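Local coordinates for protein probable benzoylformate decarboxylase (Rhodococcus jostii, PDB 7ORX) that is a probable member of the thiamine diphosphate-dependent enzyme family, assembled from four copies, with thiamine diphosphate and a sodium ion bound in the model, at residues I455-T460 with I484-L489; P358-A363 with A501-F506; L54-G59 with I438-S443. All coordinates share one frame; numbering follows the deposited sequence.

Contact 1. Residues I455-T460 with I484-L489. With NA (sodium ion), chain J; TPP (thiamine diphosphate), chain I.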
loop_
_atom_site.group_PDB
_atom_site.type_symbol
_atom_site.label_atom_id
_atom_site.label_comp_id
_atom_site.label_asym_id
_atom_site.label_seq_id
_atom_site.Cartn_x
_atom_site.Cartn_y
_atom_site.Cartn_z
ATOM N N ILE C 455 25.217 31.172 3.959
ATOM C CA ILE C 455 25.711 29.950 3.275
ATOM C C ILE C 455 27.118 29.701 3.812
ATOM O O ILE C 455 27.917 30.567 3.641
ATOM C CB ILE C 455 25.728 30.151 1.751
ATOM C CG1 ILE C 455 24.365 30.555 1.178
ATOM C CG2 ILE C 455 26.261 28.917 1.079
ATOM C CD1 ILE C 455 23.242 29.659 1.576
ATOM N N LEU C 456 27.378 28.593 4.488
ATOM C CA LEU C 456 28.736 28.178 4.860
ATOM C C LEU C 456 29.243 27.380 3.678
ATOM O O LEU C 456 28.792 26.249 3.523
ATOM C CB LEU C 456 28.719 27.306 6.103
ATOM C CG LEU C 456 28.495 28.052 7.406
ATOM C CD1 LEU C 456 27.061 28.449 7.552
ATOM C CD2 LEU C 456 28.828 27.190 8.600
ATOM N N ASN C 457 30.085 27.999 2.854
ATOM C CA ASN C 457 30.569 27.426 1.579
ATOM C C ASN C 457 31.976 26.862 1.776
ATOM O O ASN C 457 32.932 27.665 1.720
ATOM C CB ASN C 457 30.588 28.476 0.471
ATOM C CG ASN C 457 31.071 27.905 -0.850
ATOM O OD1 ASN C 457 31.608 26.800 -0.891
ATOM N ND2 ASN C 457 30.849 28.632 -1.934
ATOM N N ASN C 458 32.109 25.542 1.929
ATOM C CA ASN C 458 33.425 24.873 2.015
ATOM C C ASN C 458 33.716 24.091 0.719
ATOM O O ASN C 458 34.694 23.337 0.694
ATOM C CB ASN C 458 33.592 24.116 3.337
ATOM C CG ASN C 458 32.593 23.041 3.634
ATOM O OD1 ASN C 458 31.814 22.664 2.775
ATOM N ND2 ASN C 458 32.626 22.564 4.869
ATOM N N GLY C 459 32.973 24.338 -0.357
ATOM C CA GLY C 459 33.229 23.780 -1.702
ATOM C C GLY C 459 32.929 22.288 -1.813
ATOM O O GLY C 459 33.215 21.726 -2.877
ATOM N N THR C 460 32.345 21.677 -0.775
ATOM C CA THR C 460 32.265 20.208 -0.583
ATOM C C THR C 460 30.987 19.808 0.192
ATOM O O THR C 460 30.347 20.664 0.885
ATOM C CB THR C 460 33.552 19.730 0.099
ATOM O OG1 THR C 460 33.712 18.321 -0.071
ATOM C CG2 THR C 460 33.590 20.050 1.574
ATOM N N ILE C 484 29.947 27.097 -7.688
ATOM C CA ILE C 484 28.623 27.696 -7.366
ATOM C C ILE C 484 28.850 29.071 -6.743
ATOM O O ILE C 484 29.498 29.130 -5.681
ATOM C CB ILE C 484 27.851 26.805 -6.384
ATOM C CG1 ILE C 484 27.659 25.399 -6.954
ATOM C CG2 ILE C 484 26.531 27.455 -5.940
ATOM C CD1 ILE C 484 27.027 24.439 -5.954
ATOM N N ASP C 485 28.280 30.125 -7.327
ATOM C CA ASP C 485 28.286 31.489 -6.741
ATOM C C ASP C 485 26.894 31.780 -6.165
ATOM O O ASP C 485 26.004 32.120 -6.949
ATOM C CB ASP C 485 28.693 32.528 -7.782
ATOM C CG ASP C 485 29.020 33.905 -7.203
ATOM O OD1 ASP C 485 28.760 34.100 -6.004
ATOM O OD2 ASP C 485 29.567 34.784 -7.945
ATOM N N PHE C 486 26.730 31.704 -4.843
ATOM C CA PHE C 486 25.439 31.923 -4.130
ATOM C C PHE C 486 25.005 33.380 -4.218
ATOM O O PHE C 486 23.819 33.639 -4.117
ATOM C CB PHE C 486 25.537 31.467 -2.674
ATOM C CG PHE C 486 25.638 29.971 -2.612
ATOM C CD1 PHE C 486 24.497 29.191 -2.655
ATOM C CD2 PHE C 486 26.870 29.343 -2.651
ATOM C CE1 PHE C 486 24.589 27.814 -2.651
ATOM C CE2 PHE C 486 26.963 27.966 -2.665
ATOM C CZ PHE C 486 25.816 27.204 -2.666
ATOM N N VAL C 487 25.927 34.304 -4.404
ATOM C CA VAL C 487 25.575 35.733 -4.628
ATOM C C VAL C 487 24.816 35.818 -5.949
ATOM O O VAL C 487 23.770 36.427 -5.951
ATOM C CB VAL C 487 26.807 36.660 -4.595
ATOM C CG1 VAL C 487 26.458 38.074 -5.020
ATOM C CG2 VAL C 487 27.444 36.641 -3.205
ATOM N N HIS C 488 25.311 35.196 -7.013
ATOM C CA HIS C 488 24.642 35.156 -8.338
ATOM C C HIS C 488 23.282 34.473 -8.181
ATOM O O HIS C 488 22.314 34.948 -8.782
ATOM C CB HIS C 488 25.519 34.454 -9.399
ATOM C CG HIS C 488 26.439 35.372 -10.122
ATOM N ND1 HIS C 488 25.972 36.541 -10.691
ATOM C CD2 HIS C 488 27.768 35.300 -10.393
ATOM C CE1 HIS C 488 26.992 37.176 -11.269
ATOM N NE2 HIS C 488 28.114 36.444 -11.063
ATOM N N LEU C 489 23.197 33.407 -7.395
ATOM C CA LEU C 489 21.908 32.703 -7.221
ATOM C C LEU C 489 20.937 33.619 -6.485
ATOM O O LEU C 489 19.831 33.798 -6.982
ATOM C CB LEU C 489 22.138 31.391 -6.484
ATOM C CG LEU C 489 22.880 30.317 -7.275
ATOM C CD1 LEU C 489 22.724 28.979 -6.567
ATOM C CD2 LEU C 489 22.346 30.173 -8.685
HETATM NA NA NA J . 29.854 22.056 2.263
HETATM N "N1'" TPP I . 20.184 14.085 -0.223
HETATM C "C2'" TPP I . 19.277 14.523 0.659
HETATM C CM2 TPP I . 17.957 14.990 0.139
HETATM N "N3'" TPP I . 19.461 14.564 1.978
HETATM C "C4'" TPP I . 20.638 14.128 2.454
HETATM N "N4'" TPP I . 20.791 14.174 3.785
HETATM C "C5'" TPP I . 21.667 13.660 1.602
HETATM C "C6'" TPP I . 21.357 13.654 0.255
HETATM C "C7'" TPP I . 23.019 13.185 2.110
HETATM N N3 TPP I . 23.857 14.266 2.684
HETATM C C2 TPP I . 24.099 14.355 3.995
HETATM S S1 TPP I . 25.163 15.638 4.400
HETATM C C5 TPP I . 25.271 16.047 2.714
HETATM C C4 TPP I . 24.461 15.281 1.938
HETATM C CM4 TPP I . 24.252 15.440 0.461
HETATM C C6 TPP I . 26.229 17.107 2.243
HETATM C C7 TPP I . 25.680 18.500 2.342
HETATM O O7 TPP I . 26.622 19.258 3.123
HETATM P PA TPP I . 26.628 20.855 3.097
HETATM O O1A TPP I . 25.313 21.563 3.100
HETATM O O2A TPP I . 27.539 21.185 1.963
HETATM O O3A TPP I . 27.334 21.043 4.524
HETATM P PB TPP I . 28.780 20.494 5.037
HETATM O O1B TPP I . 28.988 20.992 6.458
HETATM O O2B TPP I . 28.752 18.984 4.934
HETATM O O3B TPP I . 29.761 21.111 4.064
HETATM O O HOH W 1 29.414 23.823 3.775
#
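In Ile455 a chi1 of -56° puts CG1 beside the backbone N and so leaves CG2 opposite that N, while Phe486 turns CG anti to its carbonyl carbon; together these torsions set the methyl above the middle of the ring. Ile455 CG2 is 3.8 Å from the centroid of the Phe486 ring and 10° off its normal, a CH-pi contact over the face; the two side chains cross at about a right angle. A branched residue suits the strand here because CG1 of Ile455 also reaches the root of the ring, 4.0 Å from Phe486 CG. Ile484 CG2 lies on the opposite face, displaced toward the rim, so the flat group is sandwiched between aliphatic carbons.

Asn457 comes to the edge instead, its ND2 4.0 Å from Phe486 CE2, with amide and ring planes 83° apart. That ND2 donates to Glu523, while Asn457 OD1 accepts from Gly459 N at 2.9 Å, closing an Asx turn; with both ends used, the amide is fixed in rotation. Gly459 suits the turn because its phi is positive. Asp485 is the N-cap of helix 486-493, its OD1 accepting from Val487 N.

Just beyond the strand, Asn458 and Thr460 join Asp431 at the sodium ion, which also binds the diphosphate of thiamine diphosphate. This is the Asn-Asn end of the GDG...NN signature of thiamine diphosphate enzymes.

Contact 2. Residues P358-A363 with A501-F506; sequences PAQLFA and ATAEDF
Leu361 and Phe506 make the tight part of this contact, and Gln360 and Ala503 its looser flank. Leu361 sends CD1 onto the face of the Phe506 ring, 3.6 Å from the centroid and 6° off the normal, a CH-pi contact over the face. The methyl is so well centred that the distances from Leu361 CD1 to the six ring carbons differ little, from 3.8 Å between Leu361 CD1 and Phe506 CE1 to 4.0 Å between Leu361 CD1 and Phe506 CG, and the two side chains meet at about a right angle. Phe506 reaches this place with CG anti to the backbone N (chi1 175°), which extends the ring from helix 503-515 across to helix 358-368. A leucine suits the other side because its forked end offers one methyl to the ring and carries the other, CD2, to Leu456 of strand 452-457. Both residues are buried, and both also rest on Val524 of the neighbouring strand 520-525.

The flank is different in kind. Gln360 runs out fully extended, and its OE1 comes 3.8 Å from Ala503 CB, a single van der Waals touch; both residues are partly exposed. A flexible polar chain is tolerated at such a margin, its aliphatic part spanning the gap to Ala503, and the small alanine lets the start of helix 503-515 lie close. That start is capped by Thr502, whose OG1 accepts from Asp505 N at 3.2 Å with an N-H...O angle of 167°; threonine is a common N-cap residue because its hydroxyl can meet a backbone N-H in the first turn. The whole is the layered helix-against-sheet packing of an alpha/beta domain with a parallel sheet, two helices meeting side by side over one of its faces.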
loop_
_atom_site.group_PDB
_atom_site.type_symbol
_atom_site.label_atom_id
_atom_site.label_comp_id
_atom_site.label_asym_id
_atom_site.label_seq_id
_atom_site.Cartn_x
_atom_site.Cartn_y
_atom_site.Cartn_z
ATOM N N PRO C 358 34.227 27.150 11.056
ATOM C CA PRO C 358 32.860 27.238 11.574
ATOM C C PRO C 358 32.801 27.707 13.040
ATOM O O PRO C 358 31.972 28.511 13.335
ATOM C CB PRO C 358 32.359 25.808 11.349
ATOM C CG PRO C 358 33.035 25.429 10.055
ATOM C CD PRO C 358 34.467 25.938 10.252
ATOM N N ALA C 359 33.697 27.251 13.910
ATOM C CA ALA C 359 33.704 27.639 15.344
ATOM C C ALA C 359 33.860 29.156 15.460
ATOM O O ALA C 359 33.222 29.740 16.301
ATOM C CB ALA C 359 34.775 26.901 16.108
ATOM N N GLN C 360 34.656 29.784 14.613
ATOM C CA GLN C 360 34.846 31.260 14.656
ATOM C C GLN C 360 33.633 31.949 14.053
ATOM O O GLN C 360 33.216 32.992 14.579
ATOM C CB GLN C 360 36.099 31.700 13.903
ATOM C CG GLN C 360 36.421 33.160 14.170
ATOM C CD GLN C 360 37.526 33.673 13.278
ATOM O OE1 GLN C 360 38.134 34.707 13.554
ATOM N NE2 GLN C 360 37.774 32.969 12.180
ATOM N N LEU C 361 33.102 31.413 12.965
ATOM C CA LEU C 361 31.895 31.995 12.339
ATOM C C LEU C 361 30.765 32.011 13.363
ATOM O O LEU C 361 30.075 33.006 13.449
ATOM C CB LEU C 361 31.503 31.197 11.099
ATOM C CG LEU C 361 30.276 31.732 10.389
ATOM C CD1 LEU C 361 30.439 33.193 10.019
ATOM C CD2 LEU C 361 29.968 30.912 9.154
ATOM N N PHE C 362 30.594 30.951 14.137
ATOM C CA PHE C 362 29.494 30.865 15.121
ATOM C C PHE C 362 29.761 31.824 16.278
ATOM O O PHE C 362 28.831 32.440 16.789
ATOM C CB PHE C 362 29.225 29.418 15.529
ATOM C CG PHE C 362 28.710 28.533 14.417
ATOM C CD1 PHE C 362 27.915 29.024 13.408
ATOM C CD2 PHE C 362 29.041 27.194 14.373
ATOM C CE1 PHE C 362 27.501 28.215 12.362
ATOM C CE2 PHE C 362 28.605 26.381 13.344
ATOM C CZ PHE C 362 27.830 26.895 12.336
ATOM N N ALA C 363 31.001 32.030 16.661
ATOM C CA ALA C 363 31.354 32.997 17.730
ATOM C C ALA C 363 31.057 34.418 17.259
ATOM O O ALA C 363 30.510 35.175 18.048
ATOM C CB ALA C 363 32.783 32.815 18.149
ATOM N N ALA C 501 35.047 36.501 3.431
ATOM C CA ALA C 501 36.029 35.428 3.709
ATOM C C ALA C 501 36.862 35.747 4.954
ATOM O O ALA C 501 37.718 34.923 5.305
ATOM C CB ALA C 501 36.899 35.235 2.483
ATOM N N THR C 502 36.638 36.885 5.611
ATOM C CA THR C 502 37.345 37.242 6.868
ATOM C C THR C 502 36.323 37.649 7.921
ATOM O O THR C 502 35.251 38.066 7.551
ATOM C CB THR C 502 38.333 38.394 6.662
ATOM O OG1 THR C 502 37.507 39.556 6.566
ATOM C CG2 THR C 502 39.208 38.236 5.437
ATOM N N ALA C 503 36.709 37.530 9.181
ATOM C CA ALA C 503 35.942 37.914 10.373
ATOM C C ALA C 503 35.530 39.379 10.264
ATOM O O ALA C 503 34.371 39.664 10.567
ATOM C CB ALA C 503 36.765 37.663 11.606
ATOM N N GLU C 504 36.418 40.284 9.853
ATOM C CA GLU C 504 36.125 41.751 9.847
ATOM C C GLU C 504 34.971 41.965 8.855
ATOM O O GLU C 504 33.986 42.612 9.248
ATOM C CB GLU C 504 37.411 42.558 9.588
ATOM C CG GLU C 504 37.272 44.082 9.395
ATOM C CD GLU C 504 38.198 44.747 8.339
ATOM O OE1 GLU C 504 39.200 44.106 7.891
ATOM O OE2 GLU C 504 37.959 45.935 7.945
ATOM N N ASP C 505 35.083 41.402 7.644
ATOM C CA ASP C 505 34.082 41.576 6.552
ATOM C C ASP C 505 32.768 40.891 6.935
ATOM O O ASP C 505 31.708 41.385 6.550
ATOM C CB ASP C 505 34.417 40.881 5.227
ATOM C CG ASP C 505 35.717 41.218 4.517
ATOM O OD1 ASP C 505 36.149 42.405 4.556
ATOM O OD2 ASP C 505 36.261 40.266 3.868
ATOM N N PHE C 506 32.845 39.727 7.564
ATOM C CA PHE C 506 31.644 39.018 8.030
ATOM C C PHE C 506 30.929 39.886 9.069
ATOM O O PHE C 506 29.722 40.095 8.901
ATOM C CB PHE C 506 31.925 37.652 8.647
ATOM C CG PHE C 506 30.645 37.086 9.183
ATOM C CD1 PHE C 506 29.689 36.596 8.316
ATOM C CD2 PHE C 506 30.343 37.168 10.530
ATOM C CE1 PHE C 506 28.463 36.161 8.798
ATOM C CE2 PHE C 506 29.116 36.719 11.011
ATOM C CZ PHE C 506 28.169 36.226 10.144
#

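Contact 3. Residues L54-G59 with I438-S443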
loop_
_atom_site.group_PDB
_atom_site.type_symbol
_atom_site.label_atom_id
_atom_site.label_comp_id
_atom_site.label_asym_id
_atom_site.label_seq_id
_atom_site.Cartn_x
_atom_site.Cartn_y
_atom_site.Cartn_z
ATOM N N LEU C 54 6.665 23.194 0.782
ATOM C CA LEU C 54 6.241 22.345 1.886
ATOM C C LEU C 54 7.191 22.580 3.057
ATOM O O LEU C 54 6.705 22.686 4.206
ATOM C CB LEU C 54 6.220 20.917 1.372
ATOM C CG LEU C 54 5.505 20.014 2.341
ATOM C CD1 LEU C 54 4.490 19.176 1.596
ATOM C CD2 LEU C 54 6.536 19.212 3.141
ATOM N N SER C 55 8.480 22.720 2.780
ATOM C CA SER C 55 9.483 23.068 3.820
ATOM C C SER C 55 9.205 24.460 4.412
ATOM O O SER C 55 9.382 24.604 5.632
ATOM C CB SER C 55 10.864 22.990 3.265
ATOM O OG SER C 55 11.275 21.647 3.091
ATOM N N MET C 56 8.783 25.444 3.603
ATOM C CA MET C 56 8.335 26.770 4.104
ATOM C C MET C 56 7.161 26.562 5.080
ATOM O O MET C 56 7.151 27.170 6.160
ATOM C CB MET C 56 7.881 27.687 2.963
ATOM C CG MET C 56 8.957 28.564 2.407
ATOM S SD MET C 56 8.550 29.348 0.785
ATOM C CE MET C 56 6.988 30.031 1.272
ATOM N N ALA C 57 6.187 25.728 4.691
ATOM C CA ALA C 57 4.992 25.452 5.492
ATOM C C ALA C 57 5.457 24.847 6.806
ATOM O O ALA C 57 4.944 25.230 7.846
ATOM C CB ALA C 57 4.085 24.528 4.732
ATOM N N ASP C 58 6.445 23.959 6.724
ATOM C CA ASP C 58 6.976 23.224 7.901
ATOM C C ASP C 58 7.560 24.261 8.870
ATOM O O ASP C 58 7.194 24.251 10.058
ATOM C CB ASP C 58 7.977 22.145 7.473
ATOM C CG ASP C 58 8.182 21.026 8.503
ATOM O OD1 ASP C 58 7.380 20.960 9.462
ATOM O OD2 ASP C 58 9.165 20.215 8.373
ATOM N N GLY C 59 8.425 25.148 8.375
ATOM C CA GLY C 59 9.033 26.167 9.233
ATOM C C GLY C 59 7.966 27.017 9.887
ATOM O O GLY C 59 8.063 27.321 11.087
ATOM N N ILE C 438 16.765 26.244 -2.944
ATOM C CA ILE C 438 17.351 27.560 -3.356
ATOM C C ILE C 438 16.225 28.488 -3.786
ATOM O O ILE C 438 16.298 29.695 -3.527
ATOM C CB ILE C 438 18.387 27.346 -4.480
ATOM C CG1 ILE C 438 19.273 28.580 -4.696
ATOM C CG2 ILE C 438 17.727 26.908 -5.779
ATOM C CD1 ILE C 438 20.226 28.855 -3.541
ATOM N N THR C 439 15.190 27.937 -4.417
ATOM C CA THR C 439 14.073 28.725 -4.992
ATOM C C THR C 439 13.262 29.402 -3.878
ATOM O O THR C 439 12.529 30.295 -4.220
ATOM C CB THR C 439 13.126 27.851 -5.816
ATOM O OG1 THR C 439 12.594 26.885 -4.907
ATOM C CG2 THR C 439 13.806 27.172 -6.982
ATOM N N ALA C 440 13.362 28.999 -2.614
ATOM C CA ALA C 440 12.652 29.688 -1.519
ATOM C C ALA C 440 13.171 31.107 -1.368
ATOM O O ALA C 440 12.490 31.921 -0.703
ATOM C CB ALA C 440 12.804 28.955 -0.232
ATOM N N LEU C 441 14.330 31.418 -1.944
ATOM C CA LEU C 441 14.853 32.800 -1.894
ATOM C C LEU C 441 13.909 33.734 -2.645
ATOM O O LEU C 441 13.707 34.869 -2.180
ATOM C CB LEU C 441 16.248 32.829 -2.509
ATOM C CG LEU C 441 17.366 32.286 -1.636
ATOM C CD1 LEU C 441 18.675 32.377 -2.399
ATOM C CD2 LEU C 441 17.433 33.057 -0.316
ATOM N N TRP C 442 13.359 33.280 -3.770
ATOM C CA TRP C 442 12.338 34.030 -4.555
ATOM C C TRP C 442 11.153 34.410 -3.665
ATOM O O TRP C 442 10.788 35.586 -3.668
ATOM C CB TRP C 442 11.857 33.197 -5.730
ATOM C CG TRP C 442 10.888 33.928 -6.598
ATOM C CD1 TRP C 442 11.201 34.784 -7.615
ATOM C CD2 TRP C 442 9.457 33.857 -6.541
ATOM N NE1 TRP C 442 10.055 35.253 -8.195
ATOM C CE2 TRP C 442 8.969 34.682 -7.568
ATOM C CE3 TRP C 442 8.548 33.192 -5.734
ATOM C CZ2 TRP C 442 7.608 34.861 -7.796
ATOM C CZ3 TRP C 442 7.195 33.357 -5.969
ATOM C CH2 TRP C 442 6.739 34.185 -6.983
ATOM N N SER C 443 10.631 33.461 -2.894
ATOM C CA SER C 443 9.491 33.696 -1.985
ATOM C C SER C 443 9.869 34.784 -0.984
ATOM O O SER C 443 9.108 35.721 -0.814
ATOM C CB SER C 443 9.050 32.422 -1.346
ATOM O OG SER C 443 8.565 31.540 -2.357
#
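Met56 points across from helix 50-64 and lays its thioether against Ser443 and Ala440, two residues that lie three apart and both turn toward it. Met56 SD is 3.8 Å from Ser443 CB and 4.4 Å from Ala440 CB, so the sulfur meets the CB of Ala440 and, more closely, both CB and OG of Ser443. The chain of Met56 is extended at chi2 and then bends at chi3 (52°), which turns its terminal methyl back alongside the serine: Met56 CE lies 4.1 Å from Ser443 CB. All three side chains set off toward the opposite segment, and the long, pliant methionine crosses the gap to two short ones.

Ser443 is buried, yet its hydroxyl is satisfied, because OG is hydrogen-bonded to the carbonyl oxygen of Leu46. With OG beside its own backbone N, the serine presents both CB and OG to the sulfur, 3.8 Å from Met56 SD in each case. Small residues suit these two positions, since they let the methionine settle on them. Pro411 of helix 409-418 touches both Met56 and Ala440.

The segments belong to the N-terminal and C-terminal thiamine diphosphate-binding families of one chain. The contact is thus a helix-to-helix junction between the two related alpha/beta domains typical of thiamine diphosphate enzymes.

How the contacts relate
Contacts 1 and 2 share the C-terminal parallel sheet: strand 452-457 supplies one side of contact 1 and carries helix 358-368 of contact 2. Their centres are about 16 Å apart, and along the chain contact 1 is nested inside the loop closed by contact 2. Contact 3 closes before contact 1 opens; its centre lies about 18 Å from that of contact 1, which it touches where Leu489 meets Ile438, and helix 440-447 leads into strand 452-457. Contacts 2 and 3, about 26 Å apart between centres, do not touch, but their segments alternate along the chain. Contacts 1 and 3 both touch the second subunit, so the sodium site's strand and the junction of the two domains lie near the subunit interface.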